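Local coordinates for protein Cfl (Pectobacterium brasiliense, PDB 7A9J) that probably activates carboxylic acids such as coronafacic acid for amide formation, as an ATP-dependent ligase of the AMP-binding enzyme family, at residues Glu38-Ser43 against Tyr51-Leu56; Ile75-Gly80 against Ala87-Cys92; Val215-Arg220 against Thr246-Gln251; Phe322-Gly327 against Asp348-Asn353. The protein carries 1 engineered substitution. All coordinates share one frame; numbering follows the deposited sequence.

Contact 1. Residues Glu38-Ser43 against Tyr51-Leu56; sequences ETAVKS and YNLLLL
L53, on the first turns of helix 50-66, is the residue through which the helix touches A40 and V41 of strand 39-42. Read along the helix, Y51 starts the segment with a side chain that leads away from the strand. L53 then turns inward. Its CG stands anti to the backbone N (chi1 174°), which carries the isobutyl group out from the helix, and one methyl does all the touching: CD2 lies 3.8 Å from CG2 of V41 and 3.9 Å from CB of A40. The V41 and L53 side chains meet at a slant, while A40 offers just its single methyl. A40 and V41 both face I48 of the antiparallel strand 47-49, a classic beta bulge, which is consistent with both of them pointing to L53. Further along, L54 packs on F25, F28 and L33 of helix 24-34. All three touching residues are buried and meet through methyl groups alone. The contact between these side chains is therefore wholly apolar and non-directional, resting on dispersion and the exclusion of water, and the backbone bonding of E38 with F50 adds a polar tie nearby.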
loop_
_atom_site.group_PDB
_atom_site.type_symbol
_atom_site.label_atom_id
_atom_site.label_comp_id
_atom_site.label_asym_id
_atom_site.label_seq_id
_atom_site.Cartn_x
_atom_site.Cartn_y
_atom_site.Cartn_z
ATOM N N GLU A 38 -24.977 12.558 -5.758
ATOM C CA GLU A 38 -23.911 11.928 -6.519
ATOM C C GLU A 38 -23.491 10.617 -5.871
ATOM O O GLU A 38 -23.687 10.412 -4.672
ATOM C CB GLU A 38 -22.766 12.890 -6.645
ATOM C CG GLU A 38 -22.995 13.882 -7.815
ATOM C CD GLU A 38 -22.147 15.117 -7.657
ATOM O OE1 GLU A 38 -21.163 15.053 -6.892
ATOM O OE2 GLU A 38 -22.464 16.155 -8.275
ATOM N N THR A 39 -23.054 9.689 -6.713
ATOM C CA THR A 39 -22.635 8.376 -6.230
ATOM C C THR A 39 -21.373 8.516 -5.385
ATOM O O THR A 39 -20.373 9.064 -5.843
ATOM C CB THR A 39 -22.367 7.461 -7.412
ATOM O OG1 THR A 39 -23.602 7.327 -8.128
ATOM C CG2 THR A 39 -21.892 6.099 -6.976
ATOM N N ALA A 40 -21.420 7.996 -4.162
ATOM C CA ALA A 40 -20.227 7.969 -3.321
ATOM C C ALA A 40 -19.449 6.659 -3.480
ATOM O O ALA A 40 -18.206 6.681 -3.530
ATOM C CB ALA A 40 -20.592 8.162 -1.853
ATOM N N VAL A 41 -20.110 5.506 -3.500
ATOM C CA VAL A 41 -19.464 4.189 -3.527
ATOM C C VAL A 41 -20.230 3.328 -4.510
ATOM O O VAL A 41 -21.464 3.398 -4.582
ATOM C CB VAL A 41 -19.436 3.484 -2.145
ATOM C CG1 VAL A 41 -18.325 2.366 -2.120
ATOM C CG2 VAL A 41 -19.155 4.499 -1.071
ATOM N N LYS A 42 -19.514 2.523 -5.264
ATOM C CA LYS A 42 -20.158 1.585 -6.161
ATOM C C LYS A 42 -19.401 0.272 -6.155
ATOM O O LYS A 42 -18.232 0.190 -5.769
ATOM C CB LYS A 42 -20.342 2.168 -7.560
ATOM C CG LYS A 42 -19.138 2.273 -8.398
ATOM C CD LYS A 42 -19.281 3.466 -9.370
ATOM C CE LYS A 42 -18.227 3.410 -10.475
ATOM N NZ LYS A 42 -18.539 4.382 -11.563
ATOM N N SER A 43 -20.126 -0.773 -6.510
ATOM C CA SER A 43 -19.557 -2.089 -6.706
ATOM C C SER A 43 -20.042 -2.504 -8.066
ATOM O O SER A 43 -20.644 -1.694 -8.790
ATOM C CB SER A 43 -19.968 -3.085 -5.617
ATOM O OG SER A 43 -21.378 -3.197 -5.574
ATOM N N TYR A 51 -25.553 11.108 -0.031
ATOM C CA TYR A 51 -26.577 11.368 0.978
ATOM C C TYR A 51 -26.951 10.079 1.669
ATOM O O TYR A 51 -27.006 10.024 2.904
ATOM C CB TYR A 51 -27.800 12.028 0.363
ATOM C CG TYR A 51 -28.840 12.421 1.406
ATOM C CD1 TYR A 51 -28.702 13.607 2.125
ATOM C CD2 TYR A 51 -29.860 11.591 1.725
ATOM C CE1 TYR A 51 -29.631 13.987 3.059
ATOM C CE2 TYR A 51 -30.849 11.997 2.655
ATOM C CZ TYR A 51 -30.674 13.155 3.342
ATOM O OH TYR A 51 -31.606 13.528 4.312
ATOM N N ASN A 52 -27.198 9.023 0.890
ATOM C CA ASN A 52 -27.595 7.751 1.534
ATOM C C ASN A 52 -26.472 7.112 2.346
ATOM O O ASN A 52 -26.751 6.394 3.328
ATOM C CB ASN A 52 -28.172 6.816 0.481
ATOM C CG ASN A 52 -29.656 7.257 0.073
ATOM O OD1 ASN A 52 -30.446 7.712 0.950
ATOM N ND2 ASN A 52 -30.018 7.194 -1.220
ATOM N N LEU A 53 -25.204 7.295 1.935
ATOM C CA LEU A 53 -24.111 6.839 2.766
ATOM C C LEU A 53 -24.072 7.604 4.082
ATOM O O LEU A 53 -23.895 6.991 5.136
ATOM C CB LEU A 53 -22.780 6.951 1.994
ATOM C CG LEU A 53 -21.512 6.648 2.752
ATOM C CD1 LEU A 53 -21.612 5.243 3.300
ATOM C CD2 LEU A 53 -20.290 6.783 1.756
ATOM N N LEU A 54 -24.272 8.931 4.057
ATOM C CA LEU A 54 -24.400 9.674 5.311
ATOM C C LEU A 54 -25.548 9.140 6.174
ATOM O O LEU A 54 -25.401 9.000 7.394
ATOM C CB LEU A 54 -24.565 11.178 5.043
ATOM C CG LEU A 54 -24.850 12.074 6.257
ATOM C CD1 LEU A 54 -23.624 12.080 7.242
ATOM C CD2 LEU A 54 -25.191 13.474 5.809
ATOM N N LEU A 55 -26.699 8.838 5.576
ATOM C CA LEU A 55 -27.802 8.310 6.378
ATOM C C LEU A 55 -27.418 6.993 7.031
ATOM O O LEU A 55 -27.701 6.801 8.215
ATOM C CB LEU A 55 -29.062 8.118 5.542
ATOM C CG LEU A 55 -29.660 9.429 5.036
ATOM C CD1 LEU A 55 -31.004 9.072 4.473
ATOM C CD2 LEU A 55 -29.834 10.425 6.160
ATOM N N LEU A 56 -26.733 6.107 6.289
ATOM C CA LEU A 56 -26.280 4.823 6.851
ATOM C C LEU A 56 -25.278 5.032 7.997
ATOM O O LEU A 56 -25.385 4.405 9.067
ATOM C CB LEU A 56 -25.627 3.973 5.747
ATOM C CG LEU A 56 -24.961 2.650 6.146
ATOM C CD1 LEU A 56 -26.051 1.789 6.821
ATOM C CD2 LEU A 56 -24.444 1.967 4.893
#

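Contact 2. Residues Ile75-Gly80 against Ala87-Cys92; sequences ISIHMG and ATYYAC
Strand 74-78 and helix 83-95 run nearly antiparallel where I75 and I77 meet T88, Y89 and C92: the axes of the short segments approach to 10.7 Å, with 169° between their N-to-C directions. I75 and I77, two residues apart, both point at the helix, and each touches it with the CD1 at the end of an extended chain. I77 makes most of the contact. With CG1 anti to the carbonyl carbon (chi1 -59°) and the chain fully stretched beyond it, its CD1 meets the T88 methyl tip to tip, CD1 to CG2 at 3.7 Å. The same CD1 comes obliquely to the Y89 ring, 3.8 Å from its CD1 atom and 3.9 Å from CE1. Although Y89 leaves the helix away from the strand, its ring swings back far enough to flank this methyl, and its hydroxyl is hydrogen-bonded to the L237 backbone oxygen. T88 divides its duties: CG2 serves the strand, while OG1 is occupied by the E84 carbonyl oxygen one helical turn back. One turn further on, SG of C92 lies 3.9 Å from CD1 of I75 and 4.4 Å from CD1 of I77, spanning both isoleucines. All five residues are buried. The contact joins the first strand to the connecting helix of a beta-alpha-beta unit, strand 74-78, helix 83-95 and strand 98-101, in which the two strands lie side by side in a five-stranded parallel sheet.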
loop_
_atom_site.group_PDB
_atom_site.type_symbol
_atom_site.label_atom_id
_atom_site.label_comp_id
_atom_site.label_asym_id
_atom_site.label_seq_id
_atom_site.Cartn_x
_atom_site.Cartn_y
_atom_site.Cartn_z
ATOM N N ILE A 75 -13.161 -0.564 18.808
ATOM C CA ILE A 75 -13.954 -1.489 18.026
ATOM C C ILE A 75 -13.045 -2.166 17.009
ATOM O O ILE A 75 -12.455 -1.487 16.159
ATOM C CB ILE A 75 -15.080 -0.762 17.283
ATOM C CG1 ILE A 75 -15.881 0.089 18.255
ATOM C CG2 ILE A 75 -15.967 -1.811 16.561
ATOM C CD1 ILE A 75 -17.146 0.641 17.574
ATOM N N SER A 76 -12.933 -3.497 17.091
ATOM C CA SER A 76 -12.201 -4.258 16.070
ATOM C C SER A 76 -13.099 -4.455 14.857
ATOM O O SER A 76 -14.272 -4.788 15.004
ATOM C CB SER A 76 -11.768 -5.613 16.623
ATOM O OG SER A 76 -10.691 -5.448 17.512
ATOM N N ILE A 77 -12.555 -4.233 13.661
ATOM C CA ILE A 77 -13.327 -4.286 12.430
ATOM C C ILE A 77 -12.671 -5.320 11.533
ATOM O O ILE A 77 -11.445 -5.304 11.331
ATOM C CB ILE A 77 -13.378 -2.915 11.723
ATOM C CG1 ILE A 77 -14.008 -1.871 12.653
ATOM C CG2 ILE A 77 -14.257 -3.030 10.488
ATOM C CD1 ILE A 77 -14.099 -0.483 12.034
ATOM N N HIS A 78 -13.478 -6.181 10.969
ATOM C CA HIS A 78 -12.867 -7.381 10.386
ATOM C C HIS A 78 -13.779 -7.797 9.225
ATOM O O HIS A 78 -14.637 -8.649 9.376
ATOM C CB HIS A 78 -12.732 -8.453 11.468
ATOM C CG HIS A 78 -12.024 -9.714 11.050
ATOM N ND1 HIS A 78 -12.478 -10.964 11.449
ATOM C CD2 HIS A 78 -10.846 -9.932 10.400
ATOM C CE1 HIS A 78 -11.647 -11.893 11.006
ATOM N NE2 HIS A 78 -10.629 -11.296 10.406
ATOM N N MET A 79 -13.602 -7.160 8.058
ATOM C CA MET A 79 -14.500 -7.446 6.943
ATOM C C MET A 79 -13.870 -7.097 5.591
ATOM O O MET A 79 -12.897 -6.324 5.499
ATOM C CB MET A 79 -15.836 -6.728 7.118
ATOM C CG MET A 79 -15.827 -5.283 7.042
ATOM S SD MET A 79 -17.557 -4.547 7.199
ATOM C CE MET A 79 -18.182 -5.246 8.739
ATOM N N GLY A 80 -14.378 -7.785 4.560
ATOM C CA GLY A 80 -13.961 -7.548 3.186
ATOM C C GLY A 80 -14.580 -6.267 2.649
ATOM O O GLY A 80 -15.230 -5.514 3.371
ATOM N N ALA A 87 -18.861 2.852 5.783
ATOM C CA ALA A 87 -19.816 3.497 6.662
ATOM C C ALA A 87 -19.420 3.336 8.126
ATOM O O ALA A 87 -19.597 4.270 8.937
ATOM C CB ALA A 87 -21.205 2.926 6.381
ATOM N N THR A 88 -18.905 2.146 8.485
ATOM C CA THR A 88 -18.539 1.886 9.874
ATOM C C THR A 88 -17.344 2.722 10.279
ATOM O O THR A 88 -17.318 3.254 11.385
ATOM C CB THR A 88 -18.216 0.393 10.049
ATOM O OG1 THR A 88 -19.438 -0.352 9.852
ATOM C CG2 THR A 88 -17.671 0.106 11.450
ATOM N N TYR A 89 -16.329 2.853 9.389
ATOM C CA TYR A 89 -15.236 3.774 9.714
ATOM C C TYR A 89 -15.778 5.165 10.041
ATOM O O TYR A 89 -15.393 5.770 11.043
ATOM C CB TYR A 89 -14.247 3.916 8.542
ATOM C CG TYR A 89 -13.455 2.732 8.189
ATOM C CD1 TYR A 89 -13.059 1.793 9.156
ATOM C CD2 TYR A 89 -13.046 2.558 6.877
ATOM C CE1 TYR A 89 -12.226 0.709 8.803
ATOM C CE2 TYR A 89 -12.251 1.464 6.505
ATOM C CZ TYR A 89 -11.835 0.554 7.470
ATOM O OH TYR A 89 -11.030 -0.517 7.142
ATOM N N TYR A 90 -16.667 5.696 9.196
ATOM C CA TYR A 90 -17.154 7.038 9.451
ATOM C C TYR A 90 -18.032 7.112 10.700
ATOM O O TYR A 90 -18.039 8.143 11.409
ATOM C CB TYR A 90 -17.970 7.507 8.270
ATOM C CG TYR A 90 -17.086 8.073 7.177
ATOM C CD1 TYR A 90 -16.313 9.228 7.423
ATOM C CD2 TYR A 90 -17.102 7.535 5.899
ATOM C CE1 TYR A 90 -15.546 9.817 6.382
ATOM C CE2 TYR A 90 -16.348 8.112 4.868
ATOM C CZ TYR A 90 -15.591 9.258 5.135
ATOM O OH TYR A 90 -14.861 9.834 4.127
ATOM N N ALA A 91 -18.804 6.060 10.973
ATOM C CA ALA A 91 -19.598 6.073 12.204
ATOM C C ALA A 91 -18.712 6.103 13.455
ATOM O O ALA A 91 -19.061 6.792 14.440
ATOM C CB ALA A 91 -20.583 4.891 12.247
ATOM N N CYS A 92 -17.589 5.339 13.445
ATOM C CA CYS A 92 -16.653 5.356 14.556
ATOM C C CYS A 92 -16.074 6.746 14.733
ATOM O O CYS A 92 -16.033 7.291 15.846
ATOM C CB CYS A 92 -15.524 4.357 14.278
ATOM S SG CYS A 92 -16.114 2.664 14.432
#

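Contact 3. Residues Val215-Arg220 against Thr246-Gln251; sequences VTINPR and TFAALQ
I217 meets A248 and A249 beside a flat group outside the two segments, Y254, on which I217 and P219 both pack. Nearest in sequence is another, the amide of N218: ND2 donates to O of V215 over 2.8 Å at an N-H...O angle of 157°, with the acceptor close to the amide plane but the donor 37° above the carbonyl plane. Y345 OH is a second hydrogen-bond partner of ND2. On the helix, the F247 ring is led away from the loop. The contact itself rests on one methyl. CD1 of I217 sits 3.8 Å from CB of A248 and 4.0 Å from the backbone N of A249, and the methyl thus rests partly on the helix backbone. It gets there because CG1 lies anti to the carbonyl carbon and the chain beyond is fully extended. The I217 carbonyl oxygen accepts a hydrogen bond from NZ of K252, the residue after Q251, a polar tie from the loop to the end of the same helix. The loop of residues 215-220 leads from helix 203-214 toward strand 230-233, and helix 240-251 packs against helix 203-214, A248 on V210 and K214, and against helix 83-95, F247 on I86 and L93.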
loop_
_atom_site.group_PDB
_atom_site.type_symbol
_atom_site.label_atom_id
_atom_site.label_comp_id
_atom_site.label_asym_id
_atom_site.label_seq_id
_atom_site.Cartn_x
_atom_site.Cartn_y
_atom_site.Cartn_z
ATOM N N VAL A 215 -3.224 14.607 -2.249
ATOM C CA VAL A 215 -2.239 15.096 -3.250
ATOM C C VAL A 215 -1.845 13.999 -4.238
ATOM O O VAL A 215 -1.348 14.298 -5.326
ATOM C CB VAL A 215 -0.947 15.674 -2.519
ATOM C CG1 VAL A 215 0.104 16.220 -3.528
ATOM C CG2 VAL A 215 -1.395 16.773 -1.588
ATOM N N THR A 216 -2.012 12.730 -3.867
ATOM C CA THR A 216 -1.625 11.617 -4.716
ATOM C C THR A 216 -2.766 11.059 -5.550
ATOM O O THR A 216 -2.517 10.158 -6.377
ATOM C CB THR A 216 -1.024 10.449 -3.902
ATOM O OG1 THR A 216 -2.054 9.708 -3.263
ATOM C CG2 THR A 216 0.016 10.962 -2.847
ATOM N N ILE A 217 -3.969 11.633 -5.448
ATOM C CA ILE A 217 -5.081 11.081 -6.223
ATOM C C ILE A 217 -5.448 12.105 -7.285
ATOM O O ILE A 217 -6.184 13.072 -6.994
ATOM C CB ILE A 217 -6.305 10.781 -5.355
ATOM C CG1 ILE A 217 -5.935 9.875 -4.182
ATOM C CG2 ILE A 217 -7.447 10.151 -6.288
ATOM C CD1 ILE A 217 -7.123 9.553 -3.287
ATOM N N ASN A 218 -5.014 11.859 -8.515
ATOM C CA ASN A 218 -5.067 12.867 -9.579
ATOM C C ASN A 218 -5.564 12.199 -10.853
ATOM O O ASN A 218 -4.829 12.047 -11.833
ATOM C CB ASN A 218 -3.688 13.536 -9.766
ATOM C CG ASN A 218 -3.201 14.170 -8.527
ATOM O OD1 ASN A 218 -3.785 15.149 -8.063
ATOM N ND2 ASN A 218 -2.071 13.660 -7.974
ATOM N N PRO A 219 -6.863 11.859 -10.902
ATOM C CA PRO A 219 -7.430 11.345 -12.155
ATOM C C PRO A 219 -7.347 12.410 -13.235
ATOM O O PRO A 219 -7.376 13.611 -12.959
ATOM C CB PRO A 219 -8.915 11.051 -11.802
ATOM C CG PRO A 219 -9.181 11.781 -10.494
ATOM C CD PRO A 219 -7.864 12.098 -9.841
ATOM N N ARG A 220 -7.408 11.972 -14.478
ATOM C CA ARG A 220 -7.425 12.962 -15.545
ATOM C C ARG A 220 -8.811 13.570 -15.701
ATOM O O ARG A 220 -9.808 13.045 -15.207
ATOM C CB ARG A 220 -6.988 12.352 -16.875
ATOM C CG ARG A 220 -5.568 11.730 -16.851
ATOM C CD ARG A 220 -5.215 11.291 -18.265
ATOM N NE ARG A 220 -3.807 11.021 -18.477
ATOM C CZ ARG A 220 -3.295 10.748 -19.673
ATOM N NH1 ARG A 220 -4.103 10.728 -20.724
ATOM N NH2 ARG A 220 -1.993 10.508 -19.828
ATOM N N THR A 246 -9.625 5.996 0.431
ATOM C CA THR A 246 -11.090 6.090 0.395
ATOM C C THR A 246 -11.575 7.414 1.014
ATOM O O THR A 246 -12.422 8.109 0.442
ATOM C CB THR A 246 -11.662 4.858 1.103
ATOM O OG1 THR A 246 -11.226 3.682 0.423
ATOM C CG2 THR A 246 -13.285 4.920 1.121
ATOM N N PHE A 247 -11.067 7.786 2.195
ATOM C CA PHE A 247 -11.435 9.053 2.783
ATOM C C PHE A 247 -11.061 10.203 1.853
ATOM O O PHE A 247 -11.839 11.146 1.665
ATOM C CB PHE A 247 -10.743 9.315 4.133
ATOM C CG PHE A 247 -11.137 8.368 5.237
ATOM C CD1 PHE A 247 -12.468 7.873 5.364
ATOM C CD2 PHE A 247 -10.245 8.094 6.237
ATOM C CE1 PHE A 247 -12.778 7.031 6.428
ATOM C CE2 PHE A 247 -10.563 7.241 7.288
ATOM C CZ PHE A 247 -11.843 6.747 7.424
ATOM N N ALA A 248 -9.858 10.137 1.276
ATOM C CA ALA A 248 -9.396 11.254 0.463
ATOM C C ALA A 248 -10.215 11.385 -0.805
ATOM O O ALA A 248 -10.558 12.510 -1.185
ATOM C CB ALA A 248 -7.888 11.058 0.098
ATOM N N ALA A 249 -10.550 10.257 -1.452
ATOM C CA ALA A 249 -11.343 10.310 -2.674
ATOM C C ALA A 249 -12.730 10.897 -2.398
ATOM O O ALA A 249 -13.192 11.773 -3.109
ATOM C CB ALA A 249 -11.560 8.914 -3.282
ATOM N N LEU A 250 -13.391 10.404 -1.351
ATOM C CA LEU A 250 -14.721 10.912 -1.004
ATOM C C LEU A 250 -14.668 12.388 -0.662
ATOM O O LEU A 250 -15.516 13.148 -1.127
ATOM C CB LEU A 250 -15.315 10.092 0.148
ATOM C CG LEU A 250 -15.572 8.625 -0.213
ATOM C CD1 LEU A 250 -15.979 7.825 1.065
ATOM C CD2 LEU A 250 -16.698 8.537 -1.253
ATOM N N GLN A 251 -13.645 12.828 0.074
ATOM C CA GLN A 251 -13.490 14.255 0.376
ATOM C C GLN A 251 -13.213 15.110 -0.853
ATOM O O GLN A 251 -13.640 16.264 -0.902
ATOM C CB GLN A 251 -12.370 14.492 1.364
ATOM C CG GLN A 251 -12.778 14.091 2.708
ATOM C CD GLN A 251 -11.608 14.351 3.711
ATOM O OE1 GLN A 251 -10.837 15.340 3.595
ATOM N NE2 GLN A 251 -11.480 13.468 4.633
#

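Contact 4. Residues Phe322-Gly327 against Asp348-Asn353; sequences FFECFG and DIYAIN
F323 and Y350 form an offset aromatic pair with little ring overlap at the surface, between the last turns of helix 316-326 and a short 3-10 turn of residues 349-351. The helix connects strands 306-311 and 331-335, which pair in parallel in the AMP-binding fold; the 3-10 turn lies in the loop between strands 342-346 and 356-360. Both aromatic side chains adopt the same first torsion, CG anti to the backbone N (chi1 -178° for F323 and -176° for Y350). This torsion carries each ring out toward the other, F323 from the helix and Y350 from the 3-10 turn. The side chains run roughly perpendicular to each other, yet their ring planes are tilted by just 23°. The centroids are 5.0 Å apart, and CE2 of Y350 comes obliquely to the F323 ring. F323 presents its CB, rather than its ring centre, to Y350 in a CH-pi contact. The F323 ring also meets that of H329, while Y350 packs on S319 and Q320 one turn earlier in the helix. Beyond F326 the helix stops at G327, which has positive phi and whose N still bonds to O of F323. CB of F323 stands 4.2 Å from the centroid of Y350, over its face, and the closest ring atoms, CD2 of F323 and CE2 of Y350, are 3.5 Å apart.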
loop_
_atom_site.group_PDB
_atom_site.type_symbol
_atom_site.label_atom_id
_atom_site.label_comp_id
_atom_site.label_asym_id
_atom_site.label_seq_id
_atom_site.Cartn_x
_atom_site.Cartn_y
_atom_site.Cartn_z
ATOM N N PHE A 322 4.895 -1.311 -17.836
ATOM C CA PHE A 322 3.496 -0.884 -17.843
ATOM C C PHE A 322 3.225 0.060 -19.004
ATOM O O PHE A 322 2.154 0.012 -19.623
ATOM C CB PHE A 322 3.170 -0.232 -16.510
ATOM C CG PHE A 322 1.697 -0.131 -16.211
ATOM C CD1 PHE A 322 0.961 -1.281 -15.902
ATOM C CD2 PHE A 322 1.048 1.115 -16.225
ATOM C CE1 PHE A 322 -0.401 -1.194 -15.606
ATOM C CE2 PHE A 322 -0.343 1.223 -15.928
ATOM C CZ PHE A 322 -1.049 0.084 -15.620
ATOM N N PHE A 323 4.178 0.939 -19.313
ATOM C CA PHE A 323 4.004 1.787 -20.490
ATOM C C PHE A 323 4.039 0.969 -21.774
ATOM O O PHE A 323 3.246 1.213 -22.693
ATOM C CB PHE A 323 5.081 2.885 -20.561
ATOM C CG PHE A 323 4.891 3.803 -21.746
ATOM C CD1 PHE A 323 3.910 4.804 -21.710
ATOM C CD2 PHE A 323 5.649 3.643 -22.899
ATOM C CE1 PHE A 323 3.692 5.625 -22.805
ATOM C CE2 PHE A 323 5.445 4.472 -24.000
ATOM C CZ PHE A 323 4.481 5.467 -23.947
ATOM N N GLU A 324 4.960 0.019 -21.874
ATOM C CA GLU A 324 5.008 -0.781 -23.096
ATOM C C GLU A 324 3.668 -1.454 -23.325
ATOM O O GLU A 324 3.156 -1.501 -24.447
ATOM C CB GLU A 324 6.099 -1.845 -23.013
ATOM C CG GLU A 324 7.509 -1.354 -22.688
ATOM C CD GLU A 324 8.269 -0.827 -23.885
ATOM O OE1 GLU A 324 7.740 -0.914 -25.018
ATOM O OE2 GLU A 324 9.403 -0.331 -23.687
ATOM N N CYS A 325 3.079 -1.952 -22.252
ATOM C CA CYS A 325 1.880 -2.757 -22.378
ATOM C C CYS A 325 0.645 -1.894 -22.606
ATOM O O CYS A 325 -0.179 -2.204 -23.471
ATOM C CB CYS A 325 1.726 -3.620 -21.130
ATOM S SG CYS A 325 0.309 -4.759 -21.205
ATOM N N PHE A 326 0.477 -0.814 -21.845
ATOM C CA PHE A 326 -0.760 -0.063 -21.930
ATOM C C PHE A 326 -0.625 1.360 -22.437
ATOM O O PHE A 326 -1.652 2.020 -22.628
ATOM C CB PHE A 326 -1.420 -0.006 -20.545
ATOM C CG PHE A 326 -1.780 -1.351 -20.029
ATOM C CD1 PHE A 326 -2.878 -2.018 -20.543
ATOM C CD2 PHE A 326 -1.017 -1.956 -19.036
ATOM C CE1 PHE A 326 -3.218 -3.278 -20.070
ATOM C CE2 PHE A 326 -1.342 -3.213 -18.567
ATOM C CZ PHE A 326 -2.434 -3.873 -19.089
ATOM N N GLY A 327 0.590 1.872 -22.616
ATOM C CA GLY A 327 0.713 3.292 -22.894
ATOM C C GLY A 327 0.252 4.188 -21.762
ATOM O O GLY A 327 -0.100 5.347 -22.002
ATOM N N ASP A 348 5.279 10.602 -12.185
ATOM C CA ASP A 348 5.530 10.114 -13.537
ATOM C C ASP A 348 6.832 9.276 -13.582
ATOM O O ASP A 348 7.859 9.745 -14.011
ATOM C CB ASP A 348 5.618 11.315 -14.493
ATOM C CG ASP A 348 5.627 10.935 -15.958
ATOM O OD1 ASP A 348 5.623 11.910 -16.752
ATOM O OD2 ASP A 348 5.708 9.743 -16.358
ATOM N N ILE A 349 6.762 8.030 -13.115
ATOM C CA ILE A 349 7.985 7.232 -12.921
ATOM C C ILE A 349 8.747 7.093 -14.214
ATOM O O ILE A 349 9.981 7.179 -14.247
ATOM C CB ILE A 349 7.596 5.851 -12.387
ATOM C CG1 ILE A 349 6.824 5.990 -11.081
ATOM C CG2 ILE A 349 8.943 5.073 -12.154
ATOM C CD1 ILE A 349 6.175 4.616 -10.691
ATOM N N TYR A 350 8.025 6.817 -15.303
ATOM C CA TYR A 350 8.677 6.432 -16.520
ATOM C C TYR A 350 9.438 7.602 -17.142
ATOM O O TYR A 350 10.354 7.400 -17.939
ATOM C CB TYR A 350 7.635 5.854 -17.460
ATOM C CG TYR A 350 8.181 5.311 -18.733
ATOM C CD1 TYR A 350 9.251 4.377 -18.751
ATOM C CD2 TYR A 350 7.673 5.718 -19.944
ATOM C CE1 TYR A 350 9.746 3.897 -19.914
ATOM C CE2 TYR A 350 8.171 5.226 -21.143
ATOM C CZ TYR A 350 9.199 4.304 -21.123
ATOM O OH TYR A 350 9.720 3.827 -22.292
ATOM N N ALA A 351 9.058 8.843 -16.769
ATOM C CA ALA A 351 9.756 10.012 -17.304
ATOM C C ALA A 351 11.233 10.084 -16.857
ATOM O O ALA A 351 12.056 10.790 -17.465
ATOM C CB ALA A 351 9.030 11.276 -16.844
ATOM N N ILE A 352 11.540 9.430 -15.746
ATOM C CA ILE A 352 12.902 9.456 -15.185
ATOM C C ILE A 352 13.570 8.134 -15.525
ATOM O O ILE A 352 13.066 7.077 -15.115
ATOM C CB ILE A 352 12.851 9.649 -13.656
ATOM C CG1 ILE A 352 11.941 10.846 -13.266
ATOM C CG2 ILE A 352 14.281 9.804 -13.127
ATOM C CD1 ILE A 352 12.372 12.082 -13.910
ATOM N N ASN A 353 14.672 8.211 -16.265
ATOM C CA ASN A 353 15.345 6.993 -16.751
ATOM C C ASN A 353 15.984 6.228 -15.594
ATOM O O ASN A 353 15.901 5.001 -15.573
ATOM C CB ASN A 353 16.328 7.327 -17.876
ATOM C CG ASN A 353 15.570 7.734 -19.157
ATOM O OD1 ASN A 353 14.920 6.894 -19.810
ATOM N ND2 ASN A 353 15.559 9.032 -19.453
#

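How the contacts relate
Along the chain the four contacts come in series, each closed before the next opens, and none encloses or crosses another. Contact 1 closes the short turn from strand 39-42 through strand 47-49 into helix 50-66. Contact 2 follows at once, folding helix 83-95 back on strand 74-78, and L53 and L56 pack on A87 to tie the two together. Contact 3 closes a longer loop containing strand 230-233; its helix borders both predecessors, L250 reaching the A40 backbone oxygen and F247 and L250 packing against Y90. Contact 4 closes a loop through strands 331-335 and 342-346. It touches none of the others, its nearest atoms lying about 6 Å from contact 3.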